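PDB 6S1Y: angiotensin-converting enzyme from Anopheles gambiae, which probably acts as a zinc-dependent peptidase of the angiotensin-converting enzyme family, trimming peptides in the mosquito, and here holds a gamma-glutamyl peptide at its metal. Local coordinates for residues His32-Ala37 with Trp331-Ile336; Asp337-Lys342 with Gly360-Tyr365; Asp262-Phe267 with Gln420-Gly425. All blocks are in the same frame, centred on the assembly; numbering follows the deposited sequence.

Interaction 1 of 3, residues His32-Ala37 with Trp331-Ile336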
loop_
_atom_site.group_PDB
_atom_site.type_symbol
_atom_site.label_atom_id
_atom_site.label_comp_id
_atom_site.label_asym_id
_atom_site.label_seq_id
_atom_site.Cartn_x
_atom_site.Cartn_y
_atom_site.Cartn_z
ATOM N N HIS A 32 -18.060 15.477 -7.948
ATOM C CA HIS A 32 -18.007 15.560 -9.405
ATOM C C HIS A 32 -16.610 15.220 -9.903
ATOM O O HIS A 32 -16.442 14.502 -10.889
ATOM C CB HIS A 32 -18.428 16.960 -9.862
ATOM C CG HIS A 32 -18.482 17.120 -11.348
ATOM N ND1 HIS A 32 -17.575 17.890 -12.048
ATOM C CD2 HIS A 32 -19.324 16.595 -12.272
ATOM C CE1 HIS A 32 -17.858 17.836 -13.338
ATOM N NE2 HIS A 32 -18.914 17.056 -13.500
ATOM N N GLN A 33 -15.590 15.689 -9.198
ATOM C CA GLN A 33 -14.225 15.432 -9.631
ATOM C C GLN A 33 -13.868 13.959 -9.471
ATOM O O GLN A 33 -13.313 13.342 -10.389
ATOM C CB GLN A 33 -13.287 16.332 -8.839
ATOM C CG GLN A 33 -11.855 16.192 -9.221
ATOM C CD GLN A 33 -11.066 15.618 -8.094
ATOM O OE1 GLN A 33 -10.590 16.348 -7.218
ATOM N NE2 GLN A 33 -10.937 14.288 -8.085
ATOM N N THR A 34 -14.218 13.369 -8.329
ATOM C CA THR A 34 -13.977 11.948 -8.128
ATOM C C THR A 34 -14.654 11.116 -9.207
ATOM O O THR A 34 -14.066 10.156 -9.735
ATOM C CB THR A 34 -14.485 11.530 -6.753
ATOM O OG1 THR A 34 -13.714 12.171 -5.740
ATOM C CG2 THR A 34 -14.372 10.043 -6.583
ATOM N N LEU A 35 -15.896 11.470 -9.549
ATOM C CA LEU A 35 -16.641 10.704 -10.534
ATOM C C LEU A 35 -15.931 10.701 -11.882
ATOM O O LEU A 35 -15.812 9.652 -12.531
ATOM C CB LEU A 35 -18.048 11.279 -10.658
ATOM C CG LEU A 35 -19.177 10.303 -10.967
ATOM C CD1 LEU A 35 -20.501 11.065 -10.874
ATOM C CD2 LEU A 35 -18.993 9.662 -12.328
ATOM N N ALA A 36 -15.448 11.864 -12.319
ATOM C CA ALA A 36 -14.743 11.928 -13.590
ATOM C C ALA A 36 -13.443 11.136 -13.537
ATOM O O ALA A 36 -13.053 10.519 -14.538
ATOM C CB ALA A 36 -14.487 13.387 -13.966
ATOM N N ALA A 37 -12.769 11.126 -12.379
ATOM C CA ALA A 37 -11.544 10.340 -12.237
ATOM C C ALA A 37 -11.838 8.848 -12.322
ATOM O O ALA A 37 -11.087 8.091 -12.946
ATOM C CB ALA A 37 -10.854 10.690 -10.918
ATOM N N TRP A 331 -12.727 3.379 -3.812
ATOM C CA TRP A 331 -13.155 4.736 -4.128
ATOM C C TRP A 331 -14.317 5.191 -3.262
ATOM O O TRP A 331 -15.287 4.466 -3.069
ATOM C CB TRP A 331 -13.572 4.842 -5.594
ATOM C CG TRP A 331 -12.433 4.699 -6.546
ATOM C CD1 TRP A 331 -11.707 3.570 -6.793
ATOM C CD2 TRP A 331 -11.894 5.722 -7.389
ATOM N NE1 TRP A 331 -10.744 3.832 -7.742
ATOM C CE2 TRP A 331 -10.830 5.149 -8.112
ATOM C CE3 TRP A 331 -12.200 7.070 -7.592
ATOM C CZ2 TRP A 331 -10.074 5.873 -9.032
ATOM C CZ3 TRP A 331 -11.440 7.796 -8.505
ATOM C CH2 TRP A 331 -10.395 7.196 -9.216
ATOM N N ASP A 332 -14.210 6.422 -2.771
ATOM C CA ASP A 332 -15.236 7.096 -1.987
ATOM C C ASP A 332 -15.795 8.240 -2.825
ATOM O O ASP A 332 -15.049 9.150 -3.225
ATOM C CB ASP A 332 -14.644 7.633 -0.682
ATOM C CG ASP A 332 -15.706 8.238 0.241
ATOM O OD1 ASP A 332 -16.911 8.187 -0.121
ATOM O OD2 ASP A 332 -15.333 8.754 1.331
ATOM N N PHE A 333 -17.097 8.202 -3.099
ATOM C CA PHE A 333 -17.714 9.223 -3.945
ATOM C C PHE A 333 -18.421 10.296 -3.137
ATOM O O PHE A 333 -19.152 11.105 -3.709
ATOM C CB PHE A 333 -18.666 8.580 -4.949
ATOM C CG PHE A 333 -17.955 7.771 -5.996
ATOM C CD1 PHE A 333 -17.679 6.430 -5.792
ATOM C CD2 PHE A 333 -17.523 8.368 -7.161
ATOM C CE1 PHE A 333 -17.013 5.697 -6.740
ATOM C CE2 PHE A 333 -16.846 7.648 -8.111
ATOM C CZ PHE A 333 -16.585 6.307 -7.903
ATOM N N PHE A 334 -18.202 10.328 -1.822
ATOM C CA PHE A 334 -18.582 11.477 -1.002
ATOM C C PHE A 334 -20.071 11.785 -1.144
ATOM O O PHE A 334 -20.487 12.941 -1.197
ATOM C CB PHE A 334 -17.724 12.700 -1.352
ATOM C CG PHE A 334 -16.253 12.485 -1.119
ATOM C CD1 PHE A 334 -15.693 12.729 0.121
ATOM C CD2 PHE A 334 -15.434 12.009 -2.132
ATOM C CE1 PHE A 334 -14.341 12.516 0.345
ATOM C CE2 PHE A 334 -14.090 11.794 -1.907
ATOM C CZ PHE A 334 -13.546 12.051 -0.668
ATOM N N ALA A 335 -20.873 10.732 -1.234
ATOM C CA ALA A 335 -22.327 10.826 -1.165
ATOM C C ALA A 335 -22.749 9.960 0.016
ATOM O O ALA A 335 -22.145 10.045 1.089
ATOM C CB ALA A 335 -22.975 10.378 -2.469
ATOM N N ILE A 336 -23.747 9.100 -0.162
ATOM C CA ILE A 336 -24.100 8.118 0.860
ATOM C C ILE A 336 -24.131 6.745 0.204
ATOM O O ILE A 336 -24.855 6.537 -0.778
ATOM C CB ILE A 336 -25.446 8.423 1.537
ATOM C CG1 ILE A 336 -25.382 9.728 2.334
ATOM C CG2 ILE A 336 -25.812 7.301 2.483
ATOM C CD1 ILE A 336 -24.327 9.714 3.461
#
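Thr34 chi1 of -66° sets OG1 beside the backbone N and CG2 anti to it, which sends the methyl across to Phe333 and Trp331. Phe333 has CG turned away from its carbonyl carbon (chi1 -69°), which swings the ring from the backbone toward the helix. The methyl carries most of the contact: Thr34 CG2 lies 3.6 Å from Phe333 CD2. It also touches the backbone carbonyl of Asp332 and, in the plane of the indole, the CE3 edge of Trp331. One turn on, Ala37 CB meets the same indole edge, 3.8 Å from Trp331 CZ3, while the backbone of Leu35 borders the Phe333 ring, Leu35 CA lying near the ring plane and 3.9 Å from Phe333 CE2. Phe334 meets the hydroxyl branch of Thr34 instead, the two side chains at about a right angle, with Thr34 OG1 3.9 Å from Phe334 CE2. That hydroxyl is hydrogen-bonded to Lys30 O within its own helix, and no hydrogen bond joins the two segments. The loop is braced by an Asx turn, Phe334 N giving a bond of 3.0 Å to Asp332 OD1. The contact sets helix 12-42 against the end of strand 329-332 and the turn after it; Trp38 meets both Trp331 and Phe333 edge-to-face, helix 46-70 packs behind Gln33 and Ala36, and Asp332 reaches back to helix 349-368.

Interaction 2 of 3, residues Asp337-Lys342 with Gly360-Tyr365. With ZN (zinc ion), chain G; KSN ((2~{S})-2-[[(4~{S})-4-azanyl-5-oxidanyl-5-oxidanylidene-pentanoyl]amino]pentanedioic acid), chain H.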
loop_
_atom_site.group_PDB
_atom_site.type_symbol
_atom_site.label_atom_id
_atom_site.label_comp_id
_atom_site.label_asym_id
_atom_site.label_seq_id
_atom_site.Cartn_x
_atom_site.Cartn_y
_atom_site.Cartn_z
ATOM N N ASP A 337 -23.330 5.823 0.731
ATOM C CA ASP A 337 -23.281 4.435 0.288
ATOM C C ASP A 337 -22.796 4.274 -1.140
ATOM O O ASP A 337 -22.867 3.170 -1.685
ATOM C CB ASP A 337 -24.652 3.758 0.449
ATOM C CG ASP A 337 -25.024 3.564 1.911
ATOM O OD1 ASP A 337 -24.226 4.011 2.770
ATOM O OD2 ASP A 337 -26.089 2.967 2.202
ATOM N N ASP A 338 -22.286 5.324 -1.780
ATOM C CA ASP A 338 -21.690 5.138 -3.104
ATOM C C ASP A 338 -20.194 4.933 -2.881
ATOM O O ASP A 338 -19.422 5.898 -2.733
ATOM C CB ASP A 338 -21.990 6.291 -4.044
ATOM C CG ASP A 338 -21.495 6.019 -5.467
ATOM O OD1 ASP A 338 -20.946 4.915 -5.721
ATOM O OD2 ASP A 338 -21.640 6.925 -6.329
ATOM N N VAL A 339 -19.804 3.663 -2.833
ATOM C CA VAL A 339 -18.437 3.239 -2.571
ATOM C C VAL A 339 -18.138 2.089 -3.516
ATOM O O VAL A 339 -19.002 1.230 -3.748
ATOM C CB VAL A 339 -18.242 2.830 -1.091
ATOM C CG1 VAL A 339 -18.389 4.052 -0.176
ATOM C CG2 VAL A 339 -19.223 1.739 -0.688
ATOM N N ARG A 340 -16.926 2.074 -4.077
ATOM C CA ARG A 340 -16.651 1.124 -5.141
ATOM C C ARG A 340 -15.202 0.657 -5.120
ATOM O O ARG A 340 -14.285 1.408 -4.780
ATOM C CB ARG A 340 -16.946 1.717 -6.528
ATOM C CG ARG A 340 -18.227 2.501 -6.611
ATOM C CD ARG A 340 -18.485 3.007 -8.022
ATOM N NE ARG A 340 -19.356 4.180 -8.006
ATOM C CZ ARG A 340 -19.676 4.892 -9.079
ATOM N NH1 ARG A 340 -19.209 4.545 -10.264
ATOM N NH2 ARG A 340 -20.458 5.955 -8.956
ATOM N N ILE A 341 -15.016 -0.586 -5.549
ATOM C CA ILE A 341 -13.702 -1.166 -5.756
ATOM C C ILE A 341 -13.538 -1.441 -7.237
ATOM O O ILE A 341 -14.470 -1.915 -7.902
ATOM C CB ILE A 341 -13.516 -2.452 -4.917
ATOM C CG1 ILE A 341 -13.305 -2.067 -3.452
ATOM C CG2 ILE A 341 -12.375 -3.304 -5.473
ATOM C CD1 ILE A 341 -13.271 -3.248 -2.466
ATOM N N LYS A 342 -12.349 -1.155 -7.749
ATOM C CA LYS A 342 -11.950 -1.527 -9.098
ATOM C C LYS A 342 -10.734 -2.432 -8.933
ATOM O O LYS A 342 -9.659 -1.975 -8.523
ATOM C CB LYS A 342 -11.642 -0.291 -9.942
ATOM C CG LYS A 342 -11.163 -0.599 -11.346
ATOM C CD LYS A 342 -11.285 0.634 -12.260
ATOM C CE LYS A 342 -10.565 1.860 -11.693
ATOM N NZ LYS A 342 -9.088 1.764 -11.812
ATOM N N GLY A 360 -11.203 -3.014 3.403
ATOM C CA GLY A 360 -10.937 -2.210 4.582
ATOM C C GLY A 360 -11.036 -0.728 4.292
ATOM O O GLY A 360 -11.515 0.042 5.129
ATOM N N HIS A 361 -10.555 -0.307 3.114
ATOM C CA HIS A 361 -10.777 1.064 2.654
ATOM C C HIS A 361 -12.280 1.360 2.579
ATOM O O HIS A 361 -12.759 2.369 3.107
ATOM C CB HIS A 361 -10.132 1.282 1.267
ATOM C CG HIS A 361 -8.633 1.417 1.265
ATOM N ND1 HIS A 361 -7.955 2.288 2.091
ATOM C CD2 HIS A 361 -7.691 0.846 0.473
ATOM C CE1 HIS A 361 -6.662 2.225 1.829
ATOM N NE2 HIS A 361 -6.474 1.353 0.857
ATOM N N ILE A 362 -13.042 0.475 1.922
ATOM C CA ILE A 362 -14.483 0.679 1.783
ATOM C C ILE A 362 -15.135 0.829 3.156
ATOM O O ILE A 362 -15.878 1.782 3.408
ATOM C CB ILE A 362 -15.127 -0.475 0.996
ATOM C CG1 ILE A 362 -14.610 -0.522 -0.439
ATOM C CG2 ILE A 362 -16.650 -0.317 1.002
ATOM C CD1 ILE A 362 -14.954 0.683 -1.269
ATOM N N GLN A 363 -14.850 -0.108 4.070
ATOM C CA GLN A 363 -15.436 -0.050 5.403
ATOM C C GLN A 363 -15.107 1.269 6.085
ATOM O O GLN A 363 -15.944 1.844 6.785
ATOM C CB GLN A 363 -14.937 -1.219 6.242
ATOM C CG GLN A 363 -15.533 -1.271 7.640
ATOM C CD GLN A 363 -17.035 -1.550 7.631
ATOM O OE1 GLN A 363 -17.774 -1.023 8.469
ATOM N NE2 GLN A 363 -17.485 -2.385 6.688
ATOM N N TYR A 364 -13.888 1.761 5.915
ATOM C CA TYR A 364 -13.537 3.033 6.526
ATOM C C TYR A 364 -14.421 4.135 5.946
ATOM O O TYR A 364 -15.008 4.933 6.686
ATOM C CB TYR A 364 -12.053 3.309 6.298
ATOM C CG TYR A 364 -11.301 4.123 7.351
ATOM C CD1 TYR A 364 -11.954 4.919 8.281
ATOM C CD2 TYR A 364 -9.902 4.087 7.386
ATOM C CE1 TYR A 364 -11.227 5.673 9.227
ATOM C CE2 TYR A 364 -9.174 4.811 8.318
ATOM C CZ TYR A 364 -9.829 5.609 9.237
ATOM O OH TYR A 364 -9.053 6.318 10.142
ATOM N N TYR A 365 -14.549 4.165 4.610
ATOM C CA TYR A 365 -15.463 5.097 3.960
ATOM C C TYR A 365 -16.844 5.041 4.617
ATOM O O TYR A 365 -17.402 6.073 5.014
ATOM C CB TYR A 365 -15.575 4.779 2.461
ATOM C CG TYR A 365 -14.293 4.891 1.618
ATOM C CD1 TYR A 365 -13.224 5.695 2.008
ATOM C CD2 TYR A 365 -14.170 4.173 0.429
ATOM C CE1 TYR A 365 -12.077 5.784 1.240
ATOM C CE2 TYR A 365 -13.027 4.264 -0.355
ATOM C CZ TYR A 365 -11.986 5.066 0.054
ATOM O OH TYR A 365 -10.856 5.132 -0.732
HETATM ZN ZN ZN G . -4.667 0.735 0.253
HETATM C C10 KSN H . -4.714 4.497 -5.079
HETATM C C13 KSN H . -4.314 0.837 -2.241
HETATM C C17 KSN H . 1.279 -2.337 -3.437
HETATM C C02 KSN H . 0.367 -2.533 -2.219
HETATM C C03 KSN H . -0.884 -1.645 -2.171
HETATM C C04 KSN H . -1.360 -1.048 -3.485
HETATM C C05 KSN H . -2.796 -1.448 -3.915
HETATM C C07 KSN H . -3.745 0.943 -3.678
HETATM C C08 KSN H . -4.473 1.957 -4.550
HETATM C C09 KSN H . -4.270 3.410 -4.080
HETATM N N01 KSN H . 1.118 -2.305 -0.980
HETATM N N06 KSN H . -3.885 -0.471 -4.052
HETATM O O11 KSN H . -4.862 4.198 -6.305
HETATM O O12 KSN H . -4.922 5.700 -4.699
HETATM O O14 KSN H . -5.291 0.063 -2.043
HETATM O O15 KSN H . -3.815 1.454 -1.281
HETATM O O16 KSN H . -3.015 -2.584 -4.215
HETATM O O18 KSN H . 1.016 -2.996 -4.479
HETATM O O19 KSN H . 2.277 -1.568 -3.464
#
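Ile362 is the main bump, wedged between Val339 and Ile341 of the strand, with each of its branches meeting a different part of that surface. Its CG2, opposite the backbone N, meets Val339 CG2 at 3.7 Å, whereas CG1, turned away from the carbonyl carbon (chi1 -64°), lies 3.6 Å from Ile341 CG1. Beyond CG1, the terminal CD1 presses on the backbone between those two side chains, 3.6 Å from Arg340 O. The hollow is thus bounded by Val339 and Ile341, with the Arg340 backbone at its bottom. A second, smaller fit lies one turn on: Val339 and Tyr365 lie alongside with their side chains running opposite ways, Val339 CG1 3.9 Å from Tyr365 CB, while the phenol OH goes on to Ala330 O. Strand and helix run nearly antiparallel, at 168°, with their axes 8.8 Å apart at closest. Arg340 points the other way and holds Asp338 in a two-nitrogen salt bridge, NE to OD1 and NH2 to OD2, almost in the guanidinium plane. His361, next to Ile362, takes no part in this packing and turns to the metal, its NE2 2.0 Å from the zinc. The ligand carboxylate holds the zinc unevenly, KSN O15 at 1.9 Å and KSN O14 at 2.5 Å. His384 bonds to His361 ND1, a second-shell contact that would fix the ring's rotation. With His357 and Glu385 completing the protein ligands, this is the HExxH zinc site of a gluzincin metallopeptidase, its metal-bearing helix backed by a strand of the active-site hairpin.

Interaction 3 of 3, residues Asp262-Phe267 with Gln420-Gly425; sequences DFTTPF and QFYRAG
Asp262 opens the contact by bringing OD1 to the guanidinium edge of Arg423, near its plane, with its own carboxylate turned 80° to it; Arg423 NH2 gives Asp262 OD1 a single weak hydrogen bond of 3.0 Å, part of a salt bridge. Two waters supplement it. One donates to Asp262 OD1 and accepts from Arg423 NE, lying at the guanidinium edge 2.9 Å from that nitrogen; the other accepts from the backbone N of Asp262 and, weakly, from Arg423 NH2. The arginine chain bends at chi3 (-76°), which turns its head back toward the loop. Asp262 also begins a type I beta turn that closes at Thr265, its Thr265 N to Asp262 O bond weak. Thr264 then brings OG1 to the phenol end of Tyr422, at the ring edge, near its plane. Here Tyr422 OH donates to Thr264 OG1 over 2.7 Å, and the same OG1 is also bonded to Ile260 O; the two links hold the threonine hydroxyl between loop and helix. Thr265 runs obliquely by the ring, its CA 3.7 Å from Tyr422 CE2, and its hydroxyl turns to Asn419. Pro266 covers one face of the tyrosine in a CH-pi contact: Pro266 CD lies 3.9 Å from the Tyr422 ring centroid, 25° off the normal, and is displaced toward the CG-CD2 bond, 3.6 Å from Tyr422 CD2. The ring is therefore bonded through its hydroxyl and covered on a face by successive parts of the same loop. This loop, between strand 244-245 and helix 276-281, lies against helix 414-429; helix 203-233 adds Val225 to Tyr422 and Tyr224 to Pro266, while Trp582 of helix 577-590 packs on Pro266 and Phe267.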
loop_
_atom_site.group_PDB
_atom_site.type_symbol
_atom_site.label_atom_id
_atom_site.label_comp_id
_atom_site.label_asym_id
_atom_site.label_seq_id
_atom_site.Cartn_x
_atom_site.Cartn_y
_atom_site.Cartn_z
ATOM N N ASP A 262 6.786 -21.121 -0.578
ATOM C CA ASP A 262 6.840 -22.578 -0.583
ATOM C C ASP A 262 8.127 -23.072 -1.221
ATOM O O ASP A 262 8.735 -24.024 -0.730
ATOM C CB ASP A 262 5.631 -23.168 -1.319
ATOM C CG ASP A 262 4.337 -23.009 -0.534
ATOM O OD1 ASP A 262 4.385 -22.552 0.637
ATOM O OD2 ASP A 262 3.264 -23.325 -1.086
ATOM N N PHE A 263 8.528 -22.456 -2.332
ATOM C CA PHE A 263 9.787 -22.759 -3.016
ATOM C C PHE A 263 11.002 -22.712 -2.085
ATOM O O PHE A 263 11.975 -23.432 -2.312
ATOM C CB PHE A 263 9.933 -21.726 -4.147
ATOM C CG PHE A 263 11.001 -22.024 -5.137
ATOM C CD1 PHE A 263 10.963 -23.188 -5.888
ATOM C CD2 PHE A 263 12.021 -21.096 -5.374
ATOM C CE1 PHE A 263 11.947 -23.453 -6.831
ATOM C CE2 PHE A 263 13.001 -21.354 -6.312
ATOM C CZ PHE A 263 12.972 -22.532 -7.038
ATOM N N THR A 264 10.978 -21.875 -1.042
ATOM C CA THR A 264 12.134 -21.725 -0.172
ATOM C C THR A 264 11.848 -22.059 1.289
ATOM O O THR A 264 12.654 -21.727 2.154
ATOM C CB THR A 264 12.685 -20.302 -0.269
ATOM O OG1 THR A 264 11.677 -19.369 0.159
ATOM C CG2 THR A 264 13.108 -19.980 -1.691
ATOM N N THR A 265 10.762 -22.777 1.576
ATOM C CA THR A 265 10.304 -22.911 2.945
ATOM C C THR A 265 11.198 -23.861 3.738
ATOM O O THR A 265 11.818 -24.778 3.180
ATOM C CB THR A 265 8.848 -23.399 2.978
ATOM O OG1 THR A 265 8.285 -23.185 4.283
ATOM C CG2 THR A 265 8.722 -24.896 2.637
ATOM N N PRO A 266 11.271 -23.679 5.050
ATOM C CA PRO A 266 12.142 -24.556 5.855
ATOM C C PRO A 266 11.794 -26.034 5.777
ATOM O O PRO A 266 12.704 -26.874 5.767
ATOM C CB PRO A 266 11.955 -24.004 7.271
ATOM C CG PRO A 266 11.686 -22.560 7.075
ATOM C CD PRO A 266 10.802 -22.512 5.816
ATOM N N PHE A 267 10.511 -26.389 5.735
ATOM C CA PHE A 267 10.069 -27.779 5.879
ATOM C C PHE A 267 9.074 -28.061 4.763
ATOM O O PHE A 267 7.853 -28.122 4.987
ATOM C CB PHE A 267 9.505 -28.018 7.281
ATOM C CG PHE A 267 10.530 -27.767 8.373
ATOM C CD1 PHE A 267 11.595 -28.630 8.530
ATOM C CD2 PHE A 267 10.448 -26.665 9.185
ATOM C CE1 PHE A 267 12.570 -28.401 9.490
ATOM C CE2 PHE A 267 11.409 -26.416 10.154
ATOM C CZ PHE A 267 12.474 -27.293 10.311
ATOM N N GLN A 420 4.771 -21.577 8.878
ATOM C CA GLN A 420 3.789 -20.507 9.012
ATOM C C GLN A 420 4.458 -19.173 9.309
ATOM O O GLN A 420 4.204 -18.175 8.622
ATOM C CB GLN A 420 2.797 -20.875 10.122
ATOM C CG GLN A 420 1.765 -19.798 10.445
ATOM C CD GLN A 420 1.033 -20.055 11.758
ATOM O OE1 GLN A 420 1.107 -21.148 12.341
ATOM N NE2 GLN A 420 0.325 -19.040 12.236
ATOM N N PHE A 421 5.318 -19.132 10.332
ATOM C CA PHE A 421 6.045 -17.900 10.649
ATOM C C PHE A 421 6.866 -17.422 9.451
ATOM O O PHE A 421 6.982 -16.215 9.190
ATOM C CB PHE A 421 6.983 -18.123 11.846
ATOM C CG PHE A 421 6.301 -18.576 13.114
ATOM C CD1 PHE A 421 4.956 -18.313 13.356
ATOM C CD2 PHE A 421 7.017 -19.282 14.069
ATOM C CE1 PHE A 421 4.329 -18.764 14.547
ATOM C CE2 PHE A 421 6.413 -19.728 15.260
ATOM C CZ PHE A 421 5.072 -19.463 15.501
ATOM N N TYR A 422 7.484 -18.362 8.739
ATOM C CA TYR A 422 8.302 -18.019 7.585
ATOM C C TYR A 422 7.465 -17.349 6.512
ATOM O O TYR A 422 7.794 -16.254 6.045
ATOM C CB TYR A 422 8.962 -19.276 7.039
ATOM C CG TYR A 422 9.824 -19.044 5.848
ATOM C CD1 TYR A 422 11.074 -18.408 5.981
ATOM C CD2 TYR A 422 9.414 -19.442 4.574
ATOM C CE1 TYR A 422 11.884 -18.183 4.879
ATOM C CE2 TYR A 422 10.229 -19.241 3.464
ATOM C CZ TYR A 422 11.461 -18.602 3.626
ATOM O OH TYR A 422 12.274 -18.378 2.551
ATOM N N ARG A 423 6.373 -17.991 6.107
ATOM C CA ARG A 423 5.490 -17.376 5.133
ATOM C C ARG A 423 5.123 -15.959 5.555
ATOM O O ARG A 423 5.198 -15.023 4.749
ATOM C CB ARG A 423 4.223 -18.219 4.947
ATOM C CG ARG A 423 3.187 -17.516 4.039
ATOM C CD ARG A 423 2.026 -18.412 3.639
ATOM N NE ARG A 423 2.439 -19.354 2.605
ATOM C CZ ARG A 423 2.488 -19.062 1.307
ATOM N NH1 ARG A 423 2.124 -17.864 0.873
ATOM N NH2 ARG A 423 2.892 -19.983 0.441
ATOM N N ALA A 424 4.722 -15.775 6.825
ATOM C CA ALA A 424 4.360 -14.427 7.252
ATOM C C ALA A 424 5.538 -13.457 7.074
ATOM O O ALA A 424 5.357 -12.332 6.604
ATOM C CB ALA A 424 3.871 -14.431 8.706
ATOM N N GLY A 425 6.752 -13.881 7.443
ATOM C CA GLY A 425 7.905 -13.001 7.304
ATOM C C GLY A 425 8.157 -12.573 5.871
ATOM O O GLY A 425 8.422 -11.390 5.599
HETATM O O HOH W 1 4.634 -19.505 -2.065
HETATM O O HOH W 2 3.494 -21.976 3.225
#

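In the fold
From the N terminus, helix 12-42 supplies the first half of interaction 1, whose loop closes 294 residues later at strand 329-332. Residues 262-267 lie inside that loop and find their partner, 420-425, beyond its end, so interactions 1 and 3 cross. Interaction 2 follows interaction 1 in series and closes a short loop of 17 residues, nested inside that of interaction 3. Interactions 1 and 2 adjoin: strands 329-332 and 339-342 form one antiparallel hairpin, with a probable hydrogen bond from Trp331 N to Arg340 O, joining the N-terminal helix to the zinc-binding helix 349-368. Interaction 3, across the chain's centre from interaction 1, ties the loop before helix 276-281 to helix 414-429.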